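Local coordinates for UPF0749 protein MT1873 (Mycobacterium tuberculosis, PDB 3GMG), which is of unknown function but belongs to the UPF0749 (DUF881) family and is probably membrane-associated, this chain being its C-terminal part, at residues A[70-84]-A[142-154]. Residues are numbered along the deposited sequence; the frame is centred on the assembly and turned at random.
Sequences QINDAHRSVRVGVDT and DRVDVTALRQPKQ
Gln70, Arg79 and Asp83 in 70-84 meet Val146, Ala148 and Arg150, where the chain leaves strand 143-146 and crosses the hairpin of strands 68-72 and 77-79. Gln70 and Arg79 each bond the backbone of the other segment. Gln70 OE1 accepts a nearly straight bond from Ala148 N (2.9 Å, 168°), which comes from above the amide plane, and a weak one from Thr147 N. Gln70 NE2 gives an in-plane bond to Asn72 OD1, which also accepts from Ser77 OG, so donor and acceptor at its two ends fix the rotation of the Gln70 amide and which end is the oxygen. Arg79 NH2 reaches Ala148 O at 2.8 Å, in the guanidinium plane, and is also bonded to Val31 O.

Arg150 and Asp83 form a salt bridge. NH1 and NH2 of Arg150 both grip Asp83 OD1, at 2.6 and 2.8 Å, with the carboxylate and guanidinium planes 87° apart. The bend at chi3 (83°) of Arg150 turns its guanidinium over Gly81, with Gly81 CA against one face.

Water 2 joins the backbones, Arg79 N to Leu149 O; water 3 joins the backbone Arg79 O to the side-chain NE of Arg150.

Carbon packing completes the contact. Val146 CG1 lies over one face of the Arg79 guanidinium, toward its rim, 3.5 Å from Arg79 NE. Ala148 CB sits 3.5 Å from Gln70 CD. The aliphatic parts of Arg79 and Arg150 cross at about a right angle, CG to CG 3.6 Å.

Leu27 of the second subunit packs on Asp83 and Arg150. The chain after strand 143-146 is thus bound to the hairpin largely through side chains and water, and its salt bridge lies at the subunit interface.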
loop_
_atom_site.group_PDB
_atom_site.type_symbol
_atom_site.label_atom_id
_atom_site.label_comp_id
_atom_site.label_asym_id
_atom_site.label_seq_id
_atom_site.Cartn_x
_atom_site.Cartn_y
_atom_site.Cartn_z
ATOM N N GLN A 70 6.339 -11.725 6.983
ATOM C CA GLN A 70 5.873 -12.937 6.324
ATOM C C GLN A 70 4.805 -13.582 7.182
ATOM O O GLN A 70 4.944 -13.673 8.389
ATOM C CB GLN A 70 7.050 -13.892 6.163
ATOM C CG GLN A 70 6.749 -15.195 5.467
ATOM C CD GLN A 70 8.003 -15.963 5.151
ATOM O OE1 GLN A 70 8.990 -15.418 4.635
ATOM N NE2 GLN A 70 7.962 -17.259 5.411
ATOM N N ILE A 71 3.720 -14.039 6.557
ATOM C CA ILE A 71 2.657 -14.759 7.272
ATOM C C ILE A 71 2.679 -16.215 6.825
ATOM O O ILE A 71 2.600 -16.476 5.635
ATOM C CB ILE A 71 1.287 -14.139 6.995
ATOM C CG1 ILE A 71 1.285 -12.676 7.449
ATOM C CG2 ILE A 71 0.180 -14.923 7.714
ATOM C CD1 ILE A 71 0.061 -11.896 7.034
ATOM N N ASN A 72 2.811 -17.134 7.778
ATOM C CA ASN A 72 2.856 -18.577 7.516
ATOM C C ASN A 72 1.658 -19.269 8.144
ATOM O O ASN A 72 1.138 -18.842 9.181
ATOM C CB ASN A 72 4.087 -19.209 8.159
ATOM C CG ASN A 72 5.418 -18.786 7.521
ATOM O OD1 ASN A 72 5.463 -18.363 6.391
ATOM N ND2 ASN A 72 6.519 -18.988 8.249
ATOM N N ASP A 73 1.259 -20.389 7.549
ATOM C CA ASP A 73 0.525 -21.421 8.301
ATOM C C ASP A 73 1.336 -22.703 8.201
ATOM O O ASP A 73 2.514 -22.649 7.856
ATOM C CB ASP A 73 -0.950 -21.543 7.893
ATOM C CG ASP A 73 -1.175 -22.255 6.567
ATOM O OD1 ASP A 73 -0.225 -22.548 5.802
ATOM O OD2 ASP A 73 -2.367 -22.526 6.276
ATOM N N ALA A 74 0.737 -23.851 8.512
ATOM C CA ALA A 74 1.496 -25.096 8.520
ATOM C C ALA A 74 2.077 -25.443 7.155
ATOM O O ALA A 74 3.064 -26.189 7.085
ATOM C CB ALA A 74 0.617 -26.250 9.026
ATOM N N HIS A 75 1.478 -24.945 6.078
ATOM C CA HIS A 75 1.843 -25.380 4.738
ATOM C C HIS A 75 2.254 -24.284 3.780
ATOM O O HIS A 75 2.918 -24.574 2.794
ATOM C CB HIS A 75 0.658 -26.110 4.100
ATOM C CG HIS A 75 0.098 -27.213 4.942
ATOM N ND1 HIS A 75 0.813 -28.350 5.253
ATOM C CD2 HIS A 75 -1.102 -27.342 5.553
ATOM C CE1 HIS A 75 0.071 -29.138 6.014
ATOM N NE2 HIS A 75 -1.096 -28.550 6.208
ATOM N N ARG A 76 1.825 -23.046 4.021
ATOM C CA ARG A 76 2.002 -21.972 3.041
ATOM C C ARG A 76 2.604 -20.721 3.665
ATOM O O ARG A 76 2.541 -20.544 4.876
ATOM C CB ARG A 76 0.668 -21.633 2.398
ATOM C CG ARG A 76 0.134 -22.783 1.513
ATOM C CD ARG A 76 -1.342 -22.639 1.224
ATOM N NE ARG A 76 -2.149 -22.699 2.447
ATOM C CZ ARG A 76 -2.557 -23.814 3.063
ATOM N NH1 ARG A 76 -3.285 -23.712 4.170
ATOM N NH2 ARG A 76 -2.261 -25.029 2.583
ATOM N N SER A 77 3.193 -19.884 2.821
ATOM C CA SER A 77 3.845 -18.635 3.253
ATOM C C SER A 77 3.477 -17.490 2.319
ATOM O O SER A 77 3.351 -17.688 1.112
ATOM C CB SER A 77 5.359 -18.795 3.303
ATOM O OG SER A 77 5.722 -19.880 4.132
ATOM N N VAL A 78 3.314 -16.292 2.872
ATOM C CA VAL A 78 3.028 -15.099 2.087
ATOM C C VAL A 78 3.957 -13.980 2.542
ATOM O O VAL A 78 4.034 -13.676 3.719
ATOM C CB VAL A 78 1.579 -14.643 2.249
ATOM C CG1 VAL A 78 1.304 -13.420 1.361
ATOM C CG2 VAL A 78 0.612 -15.781 1.890
ATOM N N ARG A 79 4.674 -13.390 1.595
ATOM C CA ARG A 79 5.472 -12.199 1.835
ATOM C C ARG A 79 4.556 -11.001 1.779
ATOM O O ARG A 79 3.912 -10.753 0.764
ATOM C CB ARG A 79 6.549 -12.069 0.754
ATOM C CG ARG A 79 7.438 -10.831 0.911
ATOM C CD ARG A 79 8.249 -10.868 2.210
ATOM N NE ARG A 79 9.279 -9.828 2.237
ATOM C CZ ARG A 79 10.459 -9.897 1.638
ATOM N NH1 ARG A 79 11.289 -8.845 1.708
ATOM N NH2 ARG A 79 10.807 -10.973 0.940
ATOM N N VAL A 80 4.481 -10.263 2.868
ATOM C CA VAL A 80 3.611 -9.096 2.928
ATOM C C VAL A 80 4.216 -7.947 2.150
ATOM O O VAL A 80 5.423 -7.727 2.165
ATOM C CB VAL A 80 3.353 -8.660 4.388
ATOM C CG1 VAL A 80 2.539 -7.372 4.456
ATOM C CG2 VAL A 80 2.620 -9.756 5.135
ATOM N N GLY A 81 3.348 -7.229 1.436
ATOM C CA GLY A 81 3.728 -5.980 0.789
ATOM C C GLY A 81 2.672 -4.920 0.994
ATOM O O GLY A 81 1.652 -5.141 1.647
ATOM N N VAL A 82 2.920 -3.759 0.392
ATOM C CA VAL A 82 2.107 -2.573 0.653
ATOM C C VAL A 82 0.641 -2.771 0.256
ATOM O O VAL A 82 -0.253 -2.269 0.928
ATOM C CB VAL A 82 2.718 -1.324 -0.034
ATOM C CG1 VAL A 82 2.756 -1.503 -1.552
ATOM C CG2 VAL A 82 1.943 -0.071 0.367
ATOM N N ASP A 83 0.403 -3.565 -0.788
ATOM C CA ASP A 83 -0.950 -3.840 -1.266
ATOM C C ASP A 83 -1.507 -5.179 -0.813
ATOM O O ASP A 83 -2.526 -5.631 -1.330
ATOM C CB ASP A 83 -1.025 -3.725 -2.808
ATOM C CG ASP A 83 -0.145 -4.741 -3.549
ATOM O OD1 ASP A 83 0.818 -5.290 -2.980
ATOM O OD2 ASP A 83 -0.408 -4.985 -4.755
ATOM N N THR A 84 -0.862 -5.811 0.170
ATOM C CA THR A 84 -1.369 -7.065 0.699
ATOM C C THR A 84 -2.772 -6.882 1.250
ATOM O O THR A 84 -3.051 -5.902 1.931
ATOM C CB THR A 84 -0.442 -7.623 1.794
ATOM O OG1 THR A 84 0.721 -8.175 1.170
ATOM C CG2 THR A 84 -1.149 -8.707 2.610
ATOM N N ASP A 142 17.170 -12.605 17.948
ATOM C CA ASP A 142 18.298 -11.900 17.361
ATOM C C ASP A 142 18.380 -12.095 15.844
ATOM O O ASP A 142 18.995 -11.301 15.140
ATOM C CB ASP A 142 19.601 -12.343 18.025
ATOM C CG ASP A 142 19.739 -11.836 19.452
ATOM O OD1 ASP A 142 18.991 -10.918 19.873
ATOM O OD2 ASP A 142 20.624 -12.355 20.167
ATOM N N ARG A 143 17.744 -13.145 15.319
ATOM C CA ARG A 143 17.689 -13.396 13.886
ATOM C C ARG A 143 16.375 -14.059 13.498
ATOM O O ARG A 143 16.022 -15.111 14.016
ATOM C CB ARG A 143 18.817 -14.320 13.426
ATOM C CG ARG A 143 18.750 -14.688 11.963
ATOM C CD ARG A 143 19.921 -15.556 11.523
ATOM N NE ARG A 143 19.651 -16.139 10.229
ATOM C CZ ARG A 143 20.375 -17.109 9.680
ATOM N NH1 ARG A 143 21.429 -17.607 10.335
ATOM N NH2 ARG A 143 20.035 -17.588 8.489
ATOM N N VAL A 144 15.715 -13.445 12.531
ATOM C CA VAL A 144 14.506 -13.949 11.900
ATOM C C VAL A 144 14.751 -13.926 10.400
ATOM O O VAL A 144 15.332 -12.957 9.890
ATOM C CB VAL A 144 13.337 -13.009 12.256
ATOM C CG1 VAL A 144 12.089 -13.328 11.416
ATOM C CG2 VAL A 144 13.032 -13.067 13.750
ATOM N N ASP A 145 14.348 -14.968 9.681
ATOM C CA ASP A 145 14.502 -15.025 8.228
ATOM C C ASP A 145 13.158 -14.930 7.519
ATOM O O ASP A 145 12.245 -15.688 7.822
ATOM C CB ASP A 145 15.185 -16.323 7.780
ATOM C CG ASP A 145 16.657 -16.427 8.215
ATOM O OD1 ASP A 145 17.217 -15.502 8.830
ATOM O OD2 ASP A 145 17.242 -17.494 7.931
ATOM N N VAL A 146 13.046 -13.976 6.600
ATOM C CA VAL A 146 11.866 -13.783 5.776
ATOM C C VAL A 146 12.262 -14.179 4.370
ATOM O O VAL A 146 12.956 -13.428 3.681
ATOM C CB VAL A 146 11.363 -12.319 5.836
ATOM C CG1 VAL A 146 10.309 -12.062 4.746
ATOM C CG2 VAL A 146 10.804 -12.028 7.230
ATOM N N THR A 147 11.853 -15.361 3.943
ATOM C CA THR A 147 12.339 -15.908 2.682
ATOM C C THR A 147 11.280 -15.963 1.588
ATOM O O THR A 147 11.623 -16.163 0.416
ATOM C CB THR A 147 12.929 -17.337 2.887
ATOM O OG1 THR A 147 11.907 -18.205 3.372
ATOM C CG2 THR A 147 14.083 -17.311 3.867
ATOM N N ALA A 148 10.003 -15.807 1.948
ATOM C CA ALA A 148 8.947 -15.764 0.956
ATOM C C ALA A 148 9.123 -14.529 0.085
ATOM O O ALA A 148 9.542 -13.499 0.572
ATOM C CB ALA A 148 7.565 -15.743 1.647
ATOM N N LEU A 149 8.758 -14.643 -1.192
ATOM C CA LEU A 149 8.878 -13.560 -2.152
ATOM C C LEU A 149 7.515 -13.139 -2.676
ATOM O O LEU A 149 6.586 -13.943 -2.753
ATOM C CB LEU A 149 9.759 -13.991 -3.333
ATOM C CG LEU A 149 11.126 -14.576 -2.979
ATOM C CD1 LEU A 149 11.862 -14.959 -4.269
ATOM C CD2 LEU A 149 11.968 -13.626 -2.125
ATOM N N ARG A 150 7.396 -11.865 -3.041
ATOM C CA ARG A 150 6.167 -11.385 -3.661
ATOM C C ARG A 150 6.128 -11.740 -5.134
ATOM O O ARG A 150 7.169 -11.809 -5.788
ATOM C CB ARG A 150 6.038 -9.883 -3.491
ATOM C CG ARG A 150 5.877 -9.484 -2.051
ATOM C CD ARG A 150 5.099 -8.210 -1.947
ATOM N NE ARG A 150 3.660 -8.459 -2.006
ATOM C CZ ARG A 150 2.756 -7.579 -2.419
ATOM N NH1 ARG A 150 3.130 -6.376 -2.865
ATOM N NH2 ARG A 150 1.470 -7.920 -2.413
ATOM N N GLN A 151 4.907 -11.956 -5.626
ATOM C CA GLN A 151 4.650 -12.348 -7.001
ATOM C C GLN A 151 3.854 -11.237 -7.701
ATOM O O GLN A 151 2.637 -11.166 -7.554
ATOM C CB GLN A 151 3.866 -13.666 -7.016
ATOM C CG GLN A 151 4.582 -14.834 -6.326
ATOM C CD GLN A 151 5.934 -15.158 -6.958
ATOM O OE1 GLN A 151 6.944 -15.298 -6.262
ATOM N NE2 GLN A 151 5.955 -15.281 -8.284
ATOM N N PRO A 152 4.535 -10.376 -8.472
ATOM C CA PRO A 152 3.882 -9.214 -9.081
ATOM C C PRO A 152 2.976 -9.578 -10.256
ATOM O O PRO A 152 3.242 -10.559 -10.946
ATOM C CB PRO A 152 5.065 -8.405 -9.602
ATOM C CG PRO A 152 6.047 -9.440 -10.001
ATOM C CD PRO A 152 5.908 -10.549 -8.984
ATOM N N LYS A 153 1.916 -8.798 -10.470
ATOM C CA LYS A 153 1.110 -8.916 -11.688
ATOM C C LYS A 153 1.864 -8.216 -12.818
ATOM O O LYS A 153 2.638 -7.300 -12.572
ATOM C CB LYS A 153 -0.283 -8.316 -11.489
ATOM N N GLN A 154 1.662 -8.669 -14.053
ATOM C CA GLN A 154 2.347 -8.085 -15.203
ATOM C C GLN A 154 1.743 -6.704 -15.445
ATOM O O GLN A 154 0.524 -6.564 -15.462
ATOM C CB GLN A 154 2.164 -8.951 -16.467
ATOM C CG GLN A 154 2.987 -8.446 -17.685
ATOM C CD GLN A 154 2.587 -9.055 -19.040
ATOM O OE1 GLN A 154 1.481 -9.584 -19.213
ATOM N NE2 GLN A 154 3.494 -8.955 -20.015
HETATM O O HOH W 1 11.153 -17.616 6.139
HETATM O O HOH W 2 4.559 -14.601 -1.086
HETATM O O HOH W 3 2.293 -10.957 -1.398
#